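Local atomic coordinates of periplasmic binding protein (Sulfurospirillum deleyianum, PDB entry 4PAG), a protein that probably captures a small solute in the periplasm and delivers it to an ABC transporter, and holds a free histidine in its pocket. Residues Gln152-Glu157 with Gly280-Ala285; His191-Ala196 with Phe275-Gly280. All blocks are in the same frame, centred on the assembly; numbering follows the deposited sequence.

Interaction 1: Gln152-Glu157 with Gly280-Ala285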
loop_
_atom_site.group_PDB
_atom_site.type_symbol
_atom_site.label_atom_id
_atom_site.label_comp_id
_atom_site.label_asym_id
_atom_site.label_seq_id
_atom_site.Cartn_x
_atom_site.Cartn_y
_atom_site.Cartn_z
ATOM N N GLN A 152 4.152 8.503 -11.944
ATOM C CA GLN A 152 3.685 8.365 -13.325
ATOM C C GLN A 152 4.676 7.574 -14.185
ATOM O O GLN A 152 4.285 6.662 -14.925
ATOM C CB GLN A 152 3.428 9.746 -13.955
ATOM C CG GLN A 152 2.718 9.685 -15.298
ATOM C CD GLN A 152 1.310 9.147 -15.163
ATOM O OE1 GLN A 152 0.416 9.846 -14.693
ATOM N NE2 GLN A 152 1.110 7.896 -15.552
ATOM N N THR A 153 5.955 7.915 -14.079
ATOM C CA THR A 153 6.996 7.227 -14.844
ATOM C C THR A 153 7.062 5.742 -14.512
ATOM O O THR A 153 7.062 4.904 -15.412
ATOM C CB THR A 153 8.369 7.862 -14.583
ATOM O OG1 THR A 153 8.326 9.220 -15.019
ATOM C CG2 THR A 153 9.485 7.125 -15.326
ATOM N N TYR A 154 7.112 5.419 -13.225
ATOM C CA TYR A 154 7.208 4.017 -12.800
ATOM C C TYR A 154 5.983 3.226 -13.245
ATOM O O TYR A 154 6.104 2.100 -13.743
ATOM C CB TYR A 154 7.374 3.920 -11.283
ATOM C CG TYR A 154 8.776 4.120 -10.777
ATOM C CD1 TYR A 154 9.652 5.017 -11.384
ATOM C CD2 TYR A 154 9.223 3.428 -9.662
ATOM C CE1 TYR A 154 10.938 5.202 -10.895
ATOM C CE2 TYR A 154 10.498 3.607 -9.167
ATOM C CZ TYR A 154 11.352 4.491 -9.782
ATOM O OH TYR A 154 12.619 4.655 -9.277
ATOM N N LEU A 155 4.809 3.819 -13.079
ATOM C CA LEU A 155 3.562 3.167 -13.469
ATOM C C LEU A 155 3.461 2.940 -14.986
ATOM O O LEU A 155 3.010 1.876 -15.432
ATOM C CB LEU A 155 2.367 3.973 -12.960
ATOM C CG LEU A 155 2.193 3.935 -11.438
ATOM C CD1 LEU A 155 1.331 5.100 -10.966
ATOM C CD2 LEU A 155 1.606 2.605 -10.970
ATOM N N ASP A 156 3.891 3.928 -15.772
ATOM C CA ASP A 156 3.891 3.808 -17.238
ATOM C C ASP A 156 4.876 2.738 -17.713
ATOM O O ASP A 156 4.563 1.957 -18.606
ATOM C CB ASP A 156 4.230 5.152 -17.894
ATOM C CG ASP A 156 3.111 6.180 -17.756
ATOM O OD1 ASP A 156 1.992 5.814 -17.328
ATOM O OD2 ASP A 156 3.352 7.367 -18.081
ATOM N N GLU A 157 6.065 2.709 -17.120
ATOM C CA GLU A 157 7.061 1.686 -17.444
ATOM C C GLU A 157 6.527 0.288 -17.189
ATOM O O GLU A 157 6.727 -0.620 -17.994
ATOM C CB GLU A 157 8.326 1.869 -16.610
ATOM C CG GLU A 157 9.192 3.038 -17.022
ATOM C CD GLU A 157 10.291 3.314 -16.019
ATOM O OE1 GLU A 157 10.201 2.819 -14.868
ATOM O OE2 GLU A 157 11.251 4.024 -16.382
ATOM N N GLY A 280 6.558 -1.343 -5.110
ATOM C CA GLY A 280 6.237 -2.734 -4.811
ATOM C C GLY A 280 5.798 -3.550 -6.006
ATOM O O GLY A 280 6.133 -4.727 -6.110
ATOM N N ALA A 281 5.034 -2.942 -6.913
ATOM C CA ALA A 281 4.598 -3.652 -8.121
ATOM C C ALA A 281 5.781 -3.950 -9.046
ATOM O O ALA A 281 5.807 -4.989 -9.707
ATOM C CB ALA A 281 3.527 -2.867 -8.848
ATOM N N HIS A 282 6.766 -3.059 -9.076
ATOM C CA HIS A 282 8.010 -3.337 -9.807
ATOM C C HIS A 282 8.778 -4.493 -9.177
ATOM O O HIS A 282 9.262 -5.394 -9.882
ATOM C CB HIS A 282 8.903 -2.101 -9.900
ATOM C CG HIS A 282 8.573 -1.217 -11.055
ATOM N ND1 HIS A 282 9.050 -1.450 -12.325
ATOM C CD2 HIS A 282 7.797 -0.112 -11.140
ATOM C CE1 HIS A 282 8.589 -0.522 -13.144
ATOM N NE2 HIS A 282 7.825 0.301 -12.447
ATOM N N TRP A 283 8.892 -4.467 -7.856
ATOM C CA TRP A 283 9.518 -5.572 -7.128
ATOM C C TRP A 283 8.829 -6.901 -7.450
ATOM O O TRP A 283 9.498 -7.899 -7.770
ATOM C CB TRP A 283 9.505 -5.297 -5.626
ATOM C CG TRP A 283 9.986 -6.448 -4.808
ATOM C CD1 TRP A 283 11.285 -6.826 -4.611
ATOM C CD2 TRP A 283 9.183 -7.379 -4.081
ATOM N NE1 TRP A 283 11.338 -7.926 -3.802
ATOM C CE2 TRP A 283 10.063 -8.295 -3.467
ATOM C CE3 TRP A 283 7.808 -7.535 -3.891
ATOM C CZ2 TRP A 283 9.613 -9.339 -2.666
ATOM C CZ3 TRP A 283 7.361 -8.587 -3.107
ATOM C CH2 TRP A 283 8.265 -9.473 -2.502
ATOM N N ILE A 284 7.498 -6.916 -7.385
ATOM C CA ILE A 284 6.725 -8.103 -7.789
ATOM C C ILE A 284 7.033 -8.525 -9.242
ATOM O O ILE A 284 7.262 -9.715 -9.517
ATOM C CB ILE A 284 5.197 -7.893 -7.630
ATOM C CG1 ILE A 284 4.813 -7.806 -6.148
ATOM C CG2 ILE A 284 4.423 -9.033 -8.266
ATOM C CD1 ILE A 284 3.436 -7.216 -5.923
ATOM N N ALA A 285 7.023 -7.570 -10.171
ATOM C CA ALA A 285 7.315 -7.878 -11.580
ATOM C C ALA A 285 8.692 -8.529 -11.752
ATOM O O ALA A 285 8.856 -9.477 -12.540
ATOM C CB ALA A 285 7.213 -6.623 -12.435
#
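Tyr-154 and His-282 join two helices of this periplasmic binding protein. Tyr-154 sits on helix 141-163, probably the long helix linking the two lobes, as in related iron- and cobalamin-binding proteins. His-282 sits on helix 277-288, packed against it. The central bond runs from a side chain to a backbone. NE2 of His-282 donates to the carbonyl O of Tyr-154 at 2.8 Å, with an N-H...O angle of 160°. The oxygen lies at the edge of the imidazole, near its plane. The donor stands above the carbonyl plane, off the lone pairs. NE2 of His-282 also rests 3.8 Å from CB of Tyr-154. The phenol and imidazole meet obliquely, with planes at 74° and CD2 of Tyr-154 4.1 Å from CD2 of His-282. Glu-157, one turn on, has CG anti to its carbonyl carbon (chi1 -74°). From there the extended chain carries OE1 of Glu-157 to 4.1 Å from CE1 of His-282, with the carboxylate nearly perpendicular to the ring. This is a near approach; the salt bridge of OE1 is with Lys-300, which also makes a cation-pi contact with the Tyr-154 ring. ND1 of His-282 is hydrogen-bonded to the hydroxyl of Tyr-293. Both ring nitrogens thus have partners, which should fix the rotation of the buried imidazole. The nearby carboxylate could favour a protonated ring, though Lys-300 probably offsets part of its charge.

Interaction 2: His191-Ala196 with Phe275-Gly280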
loop_
_atom_site.group_PDB
_atom_site.type_symbol
_atom_site.label_atom_id
_atom_site.label_comp_id
_atom_site.label_asym_id
_atom_site.label_seq_id
_atom_site.Cartn_x
_atom_site.Cartn_y
_atom_site.Cartn_z
ATOM N N HIS A 191 -6.453 -5.662 -1.739
ATOM C CA HIS A 191 -5.283 -6.243 -1.076
ATOM C C HIS A 191 -4.281 -6.920 -2.017
ATOM O O HIS A 191 -3.111 -7.057 -1.657
ATOM C CB HIS A 191 -5.737 -7.238 -0.014
ATOM C CG HIS A 191 -6.435 -6.594 1.143
ATOM N ND1 HIS A 191 -5.798 -5.724 2.001
ATOM C CD2 HIS A 191 -7.714 -6.680 1.575
ATOM C CE1 HIS A 191 -6.653 -5.313 2.922
ATOM N NE2 HIS A 191 -7.822 -5.879 2.685
ATOM N N SER A 192 -4.730 -7.335 -3.203
ATOM C CA SER A 192 -3.872 -8.032 -4.179
ATOM C C SER A 192 -3.608 -7.264 -5.482
ATOM O O SER A 192 -2.875 -7.744 -6.344
ATOM C CB SER A 192 -4.482 -9.391 -4.530
ATOM O OG SER A 192 -5.727 -9.233 -5.178
ATOM N N GLU A 193 -4.179 -6.070 -5.608
ATOM C CA GLU A 193 -4.059 -5.248 -6.822
ATOM C C GLU A 193 -2.655 -5.162 -7.467
ATOM O O GLU A 193 -2.556 -5.298 -8.686
ATOM C CB GLU A 193 -4.601 -3.834 -6.553
ATOM C CG GLU A 193 -4.680 -2.942 -7.782
ATOM C CD GLU A 193 -3.480 -2.018 -7.956
ATOM O OE1 GLU A 193 -2.612 -1.951 -7.052
ATOM O OE2 GLU A 193 -3.409 -1.332 -9.004
ATOM N N PRO A 194 -1.583 -4.926 -6.671
ATOM C CA PRO A 194 -0.276 -4.764 -7.305
ATOM C C PRO A 194 0.266 -6.064 -7.899
ATOM O O PRO A 194 1.106 -6.020 -8.794
ATOM C CB PRO A 194 0.622 -4.289 -6.163
ATOM C CG PRO A 194 -0.059 -4.729 -4.920
ATOM C CD PRO A 194 -1.517 -4.654 -5.223
ATOM N N LEU A 195 -0.222 -7.201 -7.410
ATOM C CA LEU A 195 0.153 -8.496 -7.987
ATOM C C LEU A 195 -0.384 -8.619 -9.416
ATOM O O LEU A 195 0.308 -9.100 -10.312
ATOM C CB LEU A 195 -0.351 -9.637 -7.110
ATOM C CG LEU A 195 0.278 -9.689 -5.710
ATOM C CD1 LEU A 195 -0.637 -10.378 -4.707
ATOM C CD2 LEU A 195 1.606 -10.409 -5.774
ATOM N N ALA A 196 -1.614 -8.167 -9.627
ATOM C CA ALA A 196 -2.208 -8.141 -10.969
ATOM C C ALA A 196 -1.587 -7.046 -11.833
ATOM O O ALA A 196 -1.369 -7.240 -13.030
ATOM C CB ALA A 196 -3.710 -7.947 -10.871
ATOM N N PHE A 275 0.667 4.036 -1.699
ATOM C CA PHE A 275 1.572 4.516 -2.738
ATOM C C PHE A 275 2.878 3.704 -2.849
ATOM O O PHE A 275 3.551 3.763 -3.874
ATOM C CB PHE A 275 1.922 5.978 -2.465
ATOM C CG PHE A 275 2.895 6.145 -1.352
ATOM C CD1 PHE A 275 2.464 6.235 -0.046
ATOM C CD2 PHE A 275 4.265 6.156 -1.610
ATOM C CE1 PHE A 275 3.381 6.357 0.991
ATOM C CE2 PHE A 275 5.175 6.271 -0.584
ATOM C CZ PHE A 275 4.734 6.377 0.725
HETATM N N MSE A 276 3.253 2.971 -1.804
HETATM C CA MSE A 276 4.449 2.107 -1.865
HETATM C C MSE A 276 4.375 1.130 -3.022
HETATM O O MSE A 276 5.411 0.636 -3.499
HETATM C CB MSE A 276 4.621 1.284 -0.589
HETATM C CG MSE A 276 4.884 2.097 0.670
HETATM SE SE MSE A 276 6.586 3.086 0.600
HETATM C CE MSE A 276 7.845 1.565 0.618
ATOM N N ARG A 277 3.159 0.848 -3.487
ATOM C CA ARG A 277 2.937 -0.041 -4.639
ATOM C C ARG A 277 3.580 0.445 -5.935
ATOM O O ARG A 277 3.874 -0.361 -6.827
ATOM C CB ARG A 277 1.447 -0.268 -4.854
ATOM C CG ARG A 277 0.827 -1.124 -3.770
ATOM C CD ARG A 277 -0.692 -1.045 -3.739
ATOM N NE ARG A 277 -1.190 -2.116 -2.893
ATOM C CZ ARG A 277 -2.451 -2.516 -2.795
ATOM N NH1 ARG A 277 -3.426 -1.911 -3.475
ATOM N NH2 ARG A 277 -2.737 -3.539 -1.989
ATOM N N ILE A 278 3.796 1.756 -6.036
ATOM C CA ILE A 278 4.579 2.329 -7.127
ATOM C C ILE A 278 5.910 1.574 -7.292
ATOM O O ILE A 278 6.325 1.275 -8.412
ATOM C CB ILE A 278 4.827 3.827 -6.870
ATOM C CG1 ILE A 278 3.510 4.590 -7.032
ATOM C CG2 ILE A 278 5.880 4.386 -7.815
ATOM C CD1 ILE A 278 3.468 5.898 -6.265
ATOM N N LEU A 279 6.552 1.264 -6.169
ATOM C CA LEU A 279 7.782 0.477 -6.157
ATOM C C LEU A 279 7.485 -1.013 -6.004
ATOM O O LEU A 279 8.098 -1.850 -6.676
ATOM C CB LEU A 279 8.682 0.935 -5.012
ATOM C CG LEU A 279 9.974 0.155 -4.787
ATOM C CD1 LEU A 279 10.917 0.348 -5.955
ATOM C CD2 LEU A 279 10.630 0.601 -3.490
ATOM N N GLY A 280 6.558 -1.343 -5.110
ATOM C CA GLY A 280 6.237 -2.734 -4.811
ATOM C C GLY A 280 5.798 -3.550 -6.006
ATOM O O GLY A 280 6.133 -4.727 -6.110
#
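Pro-194 lies over one face of the Arg-277 guanidinium. CD of Pro-194 sits above the centre of the group, 3.4 Å from CZ of Arg-277. CG of the proline follows the chain back toward the helix and comes 3.5 Å from NE of Arg-277. Arg-277 can lie along the proline because its chain is extended from CG to NE. The aliphatic part joins in, with CG of Arg-277 3.9 Å from CG of Pro-194. Glu-193 approaches the same group obliquely. Its CG is anti to the backbone N (chi1 -173°), and a bend at chi2 brings OE1 of Glu-193 to 3.7 Å from NH1 of Arg-277. This is a long salt bridge. The carboxylate and guanidinium planes are 29° apart, and OE1 lies well out of the guanidinium plane, where no N-H points at it. OE1 is hydrogen-bonded to Ser-124.

The contact sets short helix 193-197 against helix 277-288, deep within this two-lobed solute-binding fold. NH2 of Arg-277 donates to the carbonyls of Phe-190 and Thr-269, so the arginine ties together the loops that precede the two helices. A leucine in place of this arginine would probably leave both carbonyls without this donor and Glu-193 without its nearby positive charge. The carbonyl O of His-191 is 3.6 Å from NH2 of Arg-277. The first bond of the His-191 side chain points away from 275-280, and ND1 is hydrogen-bonded to Asp-270.

Both interactions are buried and both use helix 277-288, sharing Gly-280. Interaction 2 lies nearer the middle: its centre is about 6 Å from the centre of the chain, against about 13 Å for that of interaction 1. Helix 277-288 meets helix 141-163 and the short helix 193-197 on different sides. Interaction 1 relies on one hydrogen bond to a helix carbonyl; interaction 2 relies on a flat cation laid against a proline, with a long salt bridge beside it. The two are joined by apolar contacts: CD1 of Ile-284 is 3.7 Å from CD2 of Leu-195, and CB of Tyr-154 is 3.8 Å from CG2 of Ile-278.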